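Local coordinates for protein TarM (PDB 4X7R) that belongs to the glycosyltransferases of the GT-B fold and holds uridine-5'-diphosphate and a sulfated glycan in the crystal, at residues M6-L11 / I38-Y43; N68-F73 / P175-N180; D226-F231 / K264-I269. The protein carries 1 engineered substitution. All coordinates share one frame; numbering follows the deposited sequence.

Contact 1 of 3, residues M6-L11 / I38-Y43. With SUS (2-deoxy-3,6-di-O-sulfo-2-(sulfoamino)-alpha-D-glucopyranose), chain C; BDP (beta-D-glucopyranuronic acid), chain B.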
loop_
_atom_site.group_PDB
_atom_site.type_symbol
_atom_site.label_atom_id
_atom_site.label_comp_id
_atom_site.label_asym_id
_atom_site.label_seq_id
_atom_site.Cartn_x
_atom_site.Cartn_y
_atom_site.Cartn_z
ATOM N N MET A 6 9.137 10.330 -4.387
ATOM C CA MET A 6 7.923 10.086 -3.626
ATOM C C MET A 6 8.089 8.863 -2.784
ATOM O O MET A 6 8.255 7.774 -3.304
ATOM C CB MET A 6 6.709 10.004 -4.568
ATOM C CG MET A 6 6.643 11.167 -5.513
ATOM S SD MET A 6 5.220 11.257 -6.631
ATOM C CE MET A 6 5.075 9.591 -7.217
ATOM N N MET A 7 8.069 9.058 -1.480
ATOM C CA MET A 7 8.396 8.061 -0.485
ATOM C C MET A 7 7.265 7.346 0.161
ATOM O O MET A 7 6.270 7.948 0.594
ATOM C CB MET A 7 9.315 8.677 0.559
ATOM C CG MET A 7 10.634 9.127 -0.031
ATOM S SD MET A 7 11.304 10.475 0.956
ATOM C CE MET A 7 11.159 9.783 2.543
ATOM N N VAL A 8 7.411 6.039 0.198
ATOM C CA VAL A 8 6.457 5.107 0.809
ATOM C C VAL A 8 7.245 3.899 1.356
ATOM O O VAL A 8 8.380 3.646 0.928
ATOM C CB VAL A 8 5.350 4.721 -0.221
ATOM C CG1 VAL A 8 5.874 3.832 -1.367
ATOM C CG2 VAL A 8 4.143 4.094 0.447
ATOM N N HIS A 9 6.654 3.161 2.298
ATOM C CA HIS A 9 7.280 1.976 2.859
ATOM C C HIS A 9 7.695 0.975 1.766
ATOM O O HIS A 9 8.874 0.626 1.678
ATOM C CB HIS A 9 6.306 1.314 3.849
ATOM C CG HIS A 9 6.752 -0.028 4.315
ATOM N ND1 HIS A 9 8.031 -0.231 4.809
ATOM C CD2 HIS A 9 6.060 -1.190 4.388
ATOM C CE1 HIS A 9 8.093 -1.514 5.115
ATOM N NE2 HIS A 9 6.931 -2.131 4.894
ATOM N N GLU A 10 6.731 0.526 0.943
ATOM C CA GLU A 10 6.929 -0.498 -0.090
ATOM C C GLU A 10 5.943 -0.339 -1.220
ATOM O O GLU A 10 4.956 0.404 -1.100
ATOM C CB GLU A 10 6.671 -1.896 0.520
ATOM C CG GLU A 10 5.198 -2.194 0.822
ATOM C CD GLU A 10 4.868 -3.617 1.231
ATOM O OE1 GLU A 10 5.286 -4.572 0.538
ATOM O OE2 GLU A 10 4.112 -3.768 2.212
ATOM N N LEU A 11 6.185 -1.091 -2.302
ATOM C CA LEU A 11 5.298 -1.244 -3.452
ATOM C C LEU A 11 5.007 -2.728 -3.565
ATOM O O LEU A 11 5.896 -3.549 -3.356
ATOM C CB LEU A 11 5.924 -0.749 -4.771
ATOM C CG LEU A 11 6.095 0.762 -4.968
ATOM C CD1 LEU A 11 6.667 1.043 -6.335
ATOM C CD2 LEU A 11 4.766 1.528 -4.764
ATOM N N ILE A 38 9.510 6.739 -7.364
ATOM C CA ILE A 38 9.099 6.222 -6.062
ATOM C C ILE A 38 10.301 5.687 -5.301
ATOM O O ILE A 38 11.119 4.980 -5.881
ATOM C CB ILE A 38 7.957 5.189 -6.238
ATOM C CG1 ILE A 38 6.714 5.880 -6.976
ATOM C CG2 ILE A 38 7.558 4.563 -4.877
ATOM C CD1 ILE A 38 5.500 4.996 -7.307
ATOM N N VAL A 39 10.430 6.067 -4.020
ATOM C CA VAL A 39 11.503 5.581 -3.126
ATOM C C VAL A 39 10.846 4.693 -2.061
ATOM O O VAL A 39 9.934 5.154 -1.374
ATOM C CB VAL A 39 12.309 6.726 -2.469
ATOM C CG1 VAL A 39 13.471 6.170 -1.629
ATOM C CG2 VAL A 39 12.796 7.736 -3.516
ATOM N N THR A 40 11.284 3.424 -1.955
ATOM C CA THR A 40 10.804 2.457 -0.963
ATOM C C THR A 40 11.934 2.081 -0.000
ATOM O O THR A 40 13.106 2.313 -0.310
ATOM C CB THR A 40 10.115 1.256 -1.605
ATOM O OG1 THR A 40 11.068 0.513 -2.381
ATOM C CG2 THR A 40 8.899 1.655 -2.437
ATOM N N PHE A 41 11.576 1.521 1.182
ATOM C CA PHE A 41 12.534 1.207 2.235
ATOM C C PHE A 41 12.472 -0.230 2.734
ATOM O O PHE A 41 13.301 -0.614 3.538
ATOM C CB PHE A 41 12.391 2.226 3.408
ATOM C CG PHE A 41 12.488 3.673 2.956
ATOM C CD1 PHE A 41 13.725 4.267 2.730
ATOM C CD2 PHE A 41 11.334 4.438 2.754
ATOM C CE1 PHE A 41 13.816 5.598 2.287
ATOM C CE2 PHE A 41 11.423 5.758 2.304
ATOM C CZ PHE A 41 12.665 6.331 2.064
ATOM N N ASP A 42 11.540 -1.043 2.239
ATOM C CA ASP A 42 11.459 -2.422 2.698
ATOM C C ASP A 42 12.442 -3.321 1.935
ATOM O O ASP A 42 12.992 -2.947 0.888
ATOM C CB ASP A 42 10.024 -2.963 2.487
ATOM C CG ASP A 42 9.670 -3.082 1.019
ATOM O OD1 ASP A 42 9.994 -2.149 0.253
ATOM O OD2 ASP A 42 9.051 -4.098 0.639
ATOM N N TYR A 43 12.552 -4.550 2.417
ATOM C CA TYR A 43 13.380 -5.572 1.834
ATOM C C TYR A 43 12.482 -6.618 1.198
ATOM O O TYR A 43 11.606 -7.179 1.857
ATOM C CB TYR A 43 14.281 -6.238 2.918
ATOM C CG TYR A 43 15.095 -7.360 2.312
ATOM C CD1 TYR A 43 16.208 -7.087 1.521
ATOM C CD2 TYR A 43 14.681 -8.686 2.428
ATOM C CE1 TYR A 43 16.930 -8.114 0.918
ATOM C CE2 TYR A 43 15.379 -9.718 1.812
ATOM C CZ TYR A 43 16.512 -9.431 1.070
ATOM O OH TYR A 43 17.168 -10.448 0.428
HETATM N N2 SUS C . 9.525 1.138 8.387
HETATM C C1 SUS C . 8.546 -0.787 9.570
HETATM S S1 SUS C . 10.768 0.630 7.243
HETATM C C2 SUS C . 8.427 0.155 8.385
HETATM S S2 SUS C . 4.271 -3.968 7.958
HETATM C C3 SUS C . 7.049 0.852 8.401
HETATM O O3 SUS C . 6.878 1.669 7.224
HETATM S S3 SUS C . 6.786 3.184 7.391
HETATM C C4 SUS C . 5.884 -0.141 8.524
HETATM O O4 SUS C . 4.738 0.651 8.766
HETATM C C5 SUS C . 6.142 -1.142 9.705
HETATM O O5 SUS C . 7.459 -1.750 9.549
HETATM C C6 SUS C . 5.186 -2.332 9.730
HETATM O O6 SUS C . 5.317 -3.003 8.490
HETATM O O1S SUS C . 10.207 0.724 5.827
HETATM O O2S SUS C . 11.949 1.566 7.449
HETATM O O3S SUS C . 11.187 -0.813 7.518
HETATM O O4S SUS C . 4.627 -4.293 6.503
HETATM O O5S SUS C . 4.287 -5.231 8.822
HETATM O O6S SUS C . 2.884 -3.319 8.006
HETATM O O7S SUS C . 5.636 3.457 8.341
HETATM O O8S SUS C . 6.509 3.877 6.056
HETATM O O9S SUS C . 8.080 3.731 7.985
HETATM C C1 BDP B . 3.625 0.137 8.034
HETATM C C2 BDP B . 2.346 0.309 8.899
HETATM C C3 BDP B . 1.102 -0.112 8.116
HETATM C C4 BDP B . 1.078 0.529 6.673
HETATM C C5 BDP B . 2.457 0.287 5.968
HETATM C C6 BDP B . 2.529 0.909 4.557
HETATM O O2 BDP B . 2.463 -0.482 10.074
HETATM O O3 BDP B . -0.074 0.269 8.865
HETATM O O4 BDP B . 0.074 -0.147 5.922
HETATM O O5 BDP B . 3.524 0.841 6.785
HETATM O O6A BDP B . 2.598 2.159 4.481
HETATM O O6B BDP B . 2.595 0.115 3.587
#
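Met-6 and Met-7 run parallel to Ile-38 and Val-39 as paired strands, with Val-39 N giving a hydrogen bond to Met-6 O at 2.9 Å and Val-8 N giving one to Val-39 O at 3.1 Å. Further along, the two chains stay joined at His-9, whose O accepts from Phe-41 N at 2.9 Å and, weakly, from Asp-42 N. On one face of the sheet Met-7 lies alongside Val-39, CG to CB 3.8 Å. Its chain bends at the sulfur (chi3 49°), which carries CE on to CZ of Phe-41. Met-6 and Ile-38 share the other face, where Met-6 CE reaches Ile-38 CG1 at 4.1 Å; Val-8 CG1 and Leu-11 CD1 also pack on Ile-38 CG2.

Around His-9 and Asp-42 the chemistry turns polar. The His-9 ring has Glu-10 CB on one face and C4 of the bound SUS sugar over the centre of the other. Its ND1 donates to sulfo oxygen O1S of SUS at 2.6 Å, an acceptor lying in the ring plane. Asp-42 OD2 comes to 3.8 Å from Glu-10 OE1; Lys-44 forms salt bridges with both carboxylates and probably offsets their repulsion, while Asp-42 OD1 is hydrogen-bonded to Tyr-47 OH. The first beta-alpha-beta unit (strand 3-7, helix 17-31, strand 36-40) thus has a backbone-bonded strand pair flanked by apolar side chains and, at its C-terminal side, a histidine whose ND1 grips the sulfated sugar.

Contact 2 of 3, residues N68-F73 / P175-N180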
loop_
_atom_site.group_PDB
_atom_site.type_symbol
_atom_site.label_atom_id
_atom_site.label_comp_id
_atom_site.label_asym_id
_atom_site.label_seq_id
_atom_site.Cartn_x
_atom_site.Cartn_y
_atom_site.Cartn_z
ATOM N N ASN A 68 15.024 1.684 -4.238
ATOM C CA ASN A 68 14.878 0.984 -2.973
ATOM C C ASN A 68 16.246 0.965 -2.244
ATOM O O ASN A 68 17.274 0.771 -2.884
ATOM C CB ASN A 68 14.298 -0.413 -3.195
ATOM C CG ASN A 68 14.227 -1.238 -1.928
ATOM O OD1 ASN A 68 15.164 -1.979 -1.568
ATOM N ND2 ASN A 68 13.133 -1.088 -1.198
ATOM N N VAL A 69 16.248 1.217 -0.930
ATOM C CA VAL A 69 17.459 1.279 -0.084
ATOM C C VAL A 69 18.323 -0.000 -0.173
ATOM O O VAL A 69 19.521 0.118 -0.335
ATOM C CB VAL A 69 17.143 1.707 1.394
ATOM C CG1 VAL A 69 16.208 0.713 2.091
ATOM C CG2 VAL A 69 18.428 1.908 2.205
ATOM N N PHE A 70 17.718 -1.205 -0.046
ATOM C CA PHE A 70 18.460 -2.472 -0.138
ATOM C C PHE A 70 18.945 -2.717 -1.544
ATOM O O PHE A 70 20.101 -3.095 -1.710
ATOM C CB PHE A 70 17.671 -3.661 0.434
ATOM C CG PHE A 70 17.365 -3.428 1.892
ATOM C CD1 PHE A 70 18.387 -3.417 2.842
ATOM C CD2 PHE A 70 16.081 -3.070 2.299
ATOM C CE1 PHE A 70 18.116 -3.114 4.181
ATOM C CE2 PHE A 70 15.806 -2.786 3.643
ATOM C CZ PHE A 70 16.817 -2.820 4.577
ATOM N N GLU A 71 18.109 -2.399 -2.560
ATOM C CA GLU A 71 18.471 -2.551 -3.984
ATOM C C GLU A 71 19.667 -1.705 -4.378
ATOM O O GLU A 71 20.489 -2.162 -5.151
ATOM C CB GLU A 71 17.276 -2.231 -4.910
ATOM C CG GLU A 71 16.165 -3.263 -4.815
ATOM C CD GLU A 71 16.468 -4.640 -5.377
ATOM O OE1 GLU A 71 17.165 -4.723 -6.415
ATOM O OE2 GLU A 71 15.988 -5.635 -4.790
ATOM N N TYR A 72 19.759 -0.481 -3.848
ATOM C CA TYR A 72 20.861 0.444 -4.105
ATOM C C TYR A 72 22.204 -0.171 -3.647
ATOM O O TYR A 72 23.167 -0.162 -4.410
ATOM C CB TYR A 72 20.586 1.766 -3.374
ATOM C CG TYR A 72 21.754 2.729 -3.328
ATOM C CD1 TYR A 72 22.102 3.489 -4.445
ATOM C CD2 TYR A 72 22.480 2.919 -2.157
ATOM C CE1 TYR A 72 23.190 4.366 -4.412
ATOM C CE2 TYR A 72 23.548 3.812 -2.104
ATOM C CZ TYR A 72 23.898 4.539 -3.232
ATOM O OH TYR A 72 24.946 5.425 -3.182
ATOM N N PHE A 73 22.269 -0.698 -2.396
ATOM C CA PHE A 73 23.519 -1.283 -1.908
ATOM C C PHE A 73 23.776 -2.652 -2.523
ATOM O O PHE A 73 24.930 -3.030 -2.687
ATOM C CB PHE A 73 23.522 -1.362 -0.373
ATOM C CG PHE A 73 23.487 -0.009 0.294
ATOM C CD1 PHE A 73 24.589 0.841 0.235
ATOM C CD2 PHE A 73 22.345 0.431 0.946
ATOM C CE1 PHE A 73 24.565 2.083 0.871
ATOM C CE2 PHE A 73 22.314 1.680 1.564
ATOM C CZ PHE A 73 23.426 2.495 1.524
ATOM N N PRO A 175 27.670 -11.230 0.958
ATOM C CA PRO A 175 26.965 -10.345 1.922
ATOM C C PRO A 175 27.271 -8.881 1.668
ATOM O O PRO A 175 28.424 -8.556 1.379
ATOM C CB PRO A 175 27.509 -10.772 3.291
ATOM C CG PRO A 175 28.828 -11.450 2.979
ATOM C CD PRO A 175 28.758 -12.006 1.601
ATOM N N TYR A 176 26.242 -7.993 1.771
ATOM C CA TYR A 176 26.413 -6.561 1.507
ATOM C C TYR A 176 25.953 -5.674 2.650
ATOM O O TYR A 176 26.390 -4.524 2.749
ATOM C CB TYR A 176 25.821 -6.134 0.123
ATOM C CG TYR A 176 24.319 -6.308 -0.011
ATOM C CD1 TYR A 176 23.767 -7.541 -0.347
ATOM C CD2 TYR A 176 23.447 -5.255 0.256
ATOM C CE1 TYR A 176 22.391 -7.709 -0.473
ATOM C CE2 TYR A 176 22.062 -5.416 0.151
ATOM C CZ TYR A 176 21.540 -6.654 -0.191
ATOM O OH TYR A 176 20.187 -6.840 -0.324
ATOM N N ILE A 177 25.075 -6.218 3.514
ATOM C CA ILE A 177 24.520 -5.588 4.712
ATOM C C ILE A 177 24.371 -6.681 5.778
ATOM O O ILE A 177 23.897 -7.778 5.462
ATOM C CB ILE A 177 23.137 -4.872 4.456
ATOM C CG1 ILE A 177 23.296 -3.610 3.619
ATOM C CG2 ILE A 177 22.423 -4.521 5.786
ATOM C CD1 ILE A 177 22.013 -2.937 3.255
ATOM N N SER A 178 24.766 -6.368 7.039
ATOM C CA SER A 178 24.602 -7.210 8.228
ATOM C C SER A 178 24.016 -6.282 9.283
ATOM O O SER A 178 24.352 -5.098 9.290
ATOM C CB SER A 178 25.929 -7.798 8.715
ATOM O OG SER A 178 26.811 -6.770 9.121
ATOM N N ARG A 179 23.089 -6.772 10.100
ATOM C CA ARG A 179 22.437 -5.900 11.082
ATOM C C ARG A 179 21.891 -6.637 12.272
ATOM O O ARG A 179 21.446 -7.793 12.150
ATOM C CB ARG A 179 21.318 -5.056 10.432
ATOM C CG ARG A 179 20.087 -5.852 10.024
ATOM C CD ARG A 179 19.322 -5.106 8.956
ATOM N NE ARG A 179 18.006 -5.707 8.761
ATOM C CZ ARG A 179 16.969 -5.066 8.255
ATOM N NH1 ARG A 179 17.086 -3.804 7.875
ATOM N NH2 ARG A 179 15.807 -5.682 8.119
ATOM N N ASN A 180 21.898 -5.947 13.426
ATOM C CA ASN A 180 21.381 -6.511 14.666
ATOM C C ASN A 180 19.907 -6.292 14.709
ATOM O O ASN A 180 19.439 -5.265 14.222
ATOM C CB ASN A 180 22.038 -5.874 15.892
ATOM C CG ASN A 180 23.486 -6.230 16.016
ATOM O OD1 ASN A 180 24.351 -5.469 15.644
ATOM N ND2 ASN A 180 23.779 -7.422 16.474
#
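Phe-70 and Phe-73, one helical turn apart, meet Tyr-176, Ile-177 and Arg-179 almost wholly through side chains, with no hydrogen bond crossing between helix 69-73 and strand 175-180. The two axes pass 9.1 Å apart at 135°, leaving room for a layer of rings and aliphatic groups.

The apolar contacts centre on Ile-177. Its CD1 sits at the edge of the Phe-70 ring, 3.7 Å from CD1 of that ring, and also touches Phe-73 CD2 at 4.1 Å, so one methyl fills the angle between the two phenylalanines. Tyr-176 takes chi1 64°, which puts CG between the backbone N and the carbonyl carbon and brings the ring against the helix; from there CD2 packs on Phe-73 CB at 3.9 Å and CE2 comes to 3.6 Å from Phe-70 O.

The charged partner is Arg-179. Extended from CG to NE, it brings NH1 to 3.5 Å from Phe-70 CZ, with the guanidinium plane turned 86° from the ring. NE of the same arginine is hydrogen-bonded to Gln-166.

Within 68-73 itself, and without crossing to the strand, Asn-68 is the N-cap: its OD1 accepts from Glu-71 N at 3.1 Å, on a lone pair in the carbonyl plane, and more weakly from Phe-70 N.

Phe-168 of the neighbouring strand 163-169 meets Phe-70 edge-to-face and extends the aromatic cluster. The arrangement is helix-on-sheet packing, joining the helix that follows the edge strand 66-68 of the N-terminal Rossmann-like GT-B domain to the long antiparallel sheet inserted in the chain.

Contact 3 of 3, residues D226-F231 / K264-I269. With SUS (2-deoxy-3,6-di-O-sulfo-2-(sulfoamino)-alpha-D-glucopyranose), chain C.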
loop_
_atom_site.group_PDB
_atom_site.type_symbol
_atom_site.label_atom_id
_atom_site.label_comp_id
_atom_site.label_asym_id
_atom_site.label_seq_id
_atom_site.Cartn_x
_atom_site.Cartn_y
_atom_site.Cartn_z
ATOM N N ASP A 226 4.707 10.275 1.161
ATOM C CA ASP A 226 3.351 9.728 1.116
ATOM C C ASP A 226 3.065 8.782 2.267
ATOM O O ASP A 226 1.989 8.843 2.870
ATOM C CB ASP A 226 3.111 9.047 -0.237
ATOM C CG ASP A 226 2.867 10.030 -1.358
ATOM O OD1 ASP A 226 1.801 10.684 -1.344
ATOM O OD2 ASP A 226 3.758 10.166 -2.243
ATOM N N GLY A 227 4.004 7.889 2.562
ATOM C CA GLY A 227 3.840 6.963 3.681
ATOM C C GLY A 227 4.038 7.714 4.979
ATOM O O GLY A 227 5.110 8.282 5.189
ATOM N N PRO A 228 3.009 7.836 5.838
ATOM C CA PRO A 228 3.174 8.654 7.067
ATOM C C PRO A 228 4.274 8.198 8.021
ATOM O O PRO A 228 4.981 9.033 8.602
ATOM C CB PRO A 228 1.780 8.619 7.712
ATOM C CG PRO A 228 1.110 7.388 7.144
ATOM C CD PRO A 228 1.644 7.267 5.737
ATOM N N GLY A 229 4.420 6.880 8.182
ATOM C CA GLY A 229 5.451 6.334 9.053
ATOM C C GLY A 229 6.849 6.588 8.506
ATOM O O GLY A 229 7.828 6.522 9.259
ATOM N N SER A 230 6.949 6.908 7.184
ATOM C CA SER A 230 8.221 7.222 6.525
ATOM C C SER A 230 8.660 8.670 6.681
ATOM O O SER A 230 9.785 8.989 6.304
ATOM C CB SER A 230 8.166 6.868 5.039
ATOM O OG SER A 230 8.465 5.487 4.935
ATOM N N PHE A 231 7.789 9.547 7.228
ATOM C CA PHE A 231 8.103 10.974 7.373
ATOM C C PHE A 231 9.443 11.265 8.051
ATOM O O PHE A 231 10.164 12.101 7.495
ATOM C CB PHE A 231 6.947 11.775 7.994
ATOM C CG PHE A 231 7.166 13.265 8.057
ATOM C CD1 PHE A 231 6.855 14.076 6.973
ATOM C CD2 PHE A 231 7.634 13.869 9.224
ATOM C CE1 PHE A 231 7.012 15.462 7.056
ATOM C CE2 PHE A 231 7.796 15.254 9.302
ATOM C CZ PHE A 231 7.497 16.038 8.218
ATOM N N LYS A 264 -0.897 9.042 15.586
ATOM C CA LYS A 264 0.479 9.433 15.916
ATOM C C LYS A 264 1.337 9.906 14.753
ATOM O O LYS A 264 1.924 10.977 14.860
ATOM C CB LYS A 264 1.209 8.400 16.790
ATOM C CG LYS A 264 1.345 8.896 18.238
ATOM C CD LYS A 264 0.333 8.307 19.228
ATOM C CE LYS A 264 -0.858 9.213 19.488
ATOM N NZ LYS A 264 -1.951 8.478 20.173
ATOM N N SER A 265 1.408 9.141 13.658
ATOM C CA SER A 265 2.237 9.497 12.487
ATOM C C SER A 265 1.806 10.813 11.871
ATOM O O SER A 265 2.624 11.722 11.756
ATOM C CB SER A 265 2.200 8.404 11.426
ATOM O OG SER A 265 2.613 7.153 11.943
ATOM N N GLU A 266 0.497 10.937 11.546
ATOM C CA GLU A 266 -0.097 12.151 10.962
ATOM C C GLU A 266 0.052 13.354 11.870
ATOM O O GLU A 266 0.320 14.440 11.368
ATOM C CB GLU A 266 -1.564 11.925 10.545
ATOM C CG GLU A 266 -1.700 11.048 9.301
ATOM C CD GLU A 266 -1.476 9.550 9.462
ATOM O OE1 GLU A 266 -1.290 9.087 10.607
ATOM O OE2 GLU A 266 -1.516 8.828 8.442
ATOM N N LYS A 267 -0.015 13.157 13.199
ATOM C CA LYS A 267 0.123 14.262 14.174
ATOM C C LYS A 267 1.524 14.875 14.113
ATOM O O LYS A 267 1.678 16.103 14.170
ATOM C CB LYS A 267 -0.205 13.781 15.590
ATOM C CG LYS A 267 -0.107 14.857 16.678
ATOM C CD LYS A 267 -0.715 14.366 17.985
ATOM C CE LYS A 267 -0.270 15.201 19.160
ATOM N NZ LYS A 267 1.055 14.769 19.689
ATOM N N TYR A 268 2.537 14.005 13.980
ATOM C CA TYR A 268 3.935 14.409 13.851
ATOM C C TYR A 268 4.191 15.185 12.540
ATOM O O TYR A 268 4.920 16.171 12.541
ATOM C CB TYR A 268 4.854 13.182 13.992
ATOM C CG TYR A 268 6.320 13.537 14.035
ATOM C CD1 TYR A 268 6.882 14.134 15.162
ATOM C CD2 TYR A 268 7.152 13.271 12.952
ATOM C CE1 TYR A 268 8.234 14.468 15.203
ATOM C CE2 TYR A 268 8.506 13.587 12.987
ATOM C CZ TYR A 268 9.044 14.186 14.112
ATOM O OH TYR A 268 10.378 14.510 14.125
ATOM N N ILE A 269 3.582 14.756 11.437
ATOM C CA ILE A 269 3.691 15.442 10.153
ATOM C C ILE A 269 3.095 16.864 10.277
ATOM O O ILE A 269 3.793 17.848 10.008
ATOM C CB ILE A 269 3.045 14.612 9.007
ATOM C CG1 ILE A 269 3.739 13.217 8.869
ATOM C CG2 ILE A 269 3.086 15.374 7.659
ATOM C CD1 ILE A 269 3.004 12.241 7.996
HETATM N N2 SUS C . 9.525 1.138 8.387
HETATM C C1 SUS C . 8.546 -0.787 9.570
HETATM S S1 SUS C . 10.768 0.630 7.243
HETATM C C2 SUS C . 8.427 0.155 8.385
HETATM S S2 SUS C . 4.271 -3.968 7.958
HETATM C C3 SUS C . 7.049 0.852 8.401
HETATM O O3 SUS C . 6.878 1.669 7.224
HETATM S S3 SUS C . 6.786 3.184 7.391
HETATM C C4 SUS C . 5.884 -0.141 8.524
HETATM O O4 SUS C . 4.738 0.651 8.766
HETATM C C5 SUS C . 6.142 -1.142 9.705
HETATM O O5 SUS C . 7.459 -1.750 9.549
HETATM C C6 SUS C . 5.186 -2.332 9.730
HETATM O O6 SUS C . 5.317 -3.003 8.490
HETATM O O1S SUS C . 10.207 0.724 5.827
HETATM O O2S SUS C . 11.949 1.566 7.449
HETATM O O3S SUS C . 11.187 -0.813 7.518
HETATM O O4S SUS C . 4.627 -4.293 6.503
HETATM O O5S SUS C . 4.287 -5.231 8.822
HETATM O O6S SUS C . 2.884 -3.319 8.006
HETATM O O7S SUS C . 5.636 3.457 8.341
HETATM O O8S SUS C . 6.509 3.877 6.056
HETATM O O9S SUS C . 8.080 3.731 7.985
HETATM O O HOH W 1 5.316 10.603 10.776
#
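Pro-228, in the loop after strand 221-225, and Phe-231, at the start of helix 231-235, pack against helix 264-271 in a strand-to-helix connection of the Rossmann-like GT-B domain. The tight part lies around Ile-269 and Glu-266. Ile-269 CG1 makes a CH-pi contact over one face of the Phe-231 ring, 3.9 Å from the centroid, while CD1 reaches back to Pro-228 CB at 3.8 Å. Phe-231 CG stands anti to the backbone N (chi1 -175°), presenting that face to the helix. Phe-235 meets the Phe-231 ring as well. The bent chain of Glu-266 lies alongside the proline ring, with OE2 3.3 Å from CG of Pro-228.

The packing is looser at Ser-265 and Tyr-268. Ser-265 CB touches Pro-228 CB at 3.7 Å, but its OG makes only a thin contact with Gly-229. Tyr-268 brings CE2 to the edge of the Phe-231 ring and is itself largely open to solvent. The loop also borders the glycan: Gly-229 CA is 3.0 Å from O7S of the bound SUS, and Ser-230 OG is 2.8 Å from its O8S. With no direct hydrogen bond between the segments, a water links their backbones, donating to Pro-228 O at 2.7 Å and to Ser-265 O at 3.1 Å.

Overall arrangement
Contact 1 is the hub, its centre about 14 Å from the centres of both contact 2 and contact 3. Asn-68 of contact 2 reaches it through ND2, probably hydrogen-bonded to Asp-42 O (2.8 Å) and Thr-40 OG1, so the residue that caps helix 69-78 also ties it to strand 36-40; Phe-70 CE2 packs on Phe-41 O at 3.3 Å. Met-7 O probably accepts from Asp-226 N and Gly-227 N, joining strand 3-7 to the loop after the adjacent strand 221-225. Contacts 1 and 3 both touch SUS and share the glycan pocket. Contacts 2 and 3 stay about 10 Å apart at their nearest atoms. Contact 2 joins the same domain to the antiparallel sheet, whose strand 175-182 it contains.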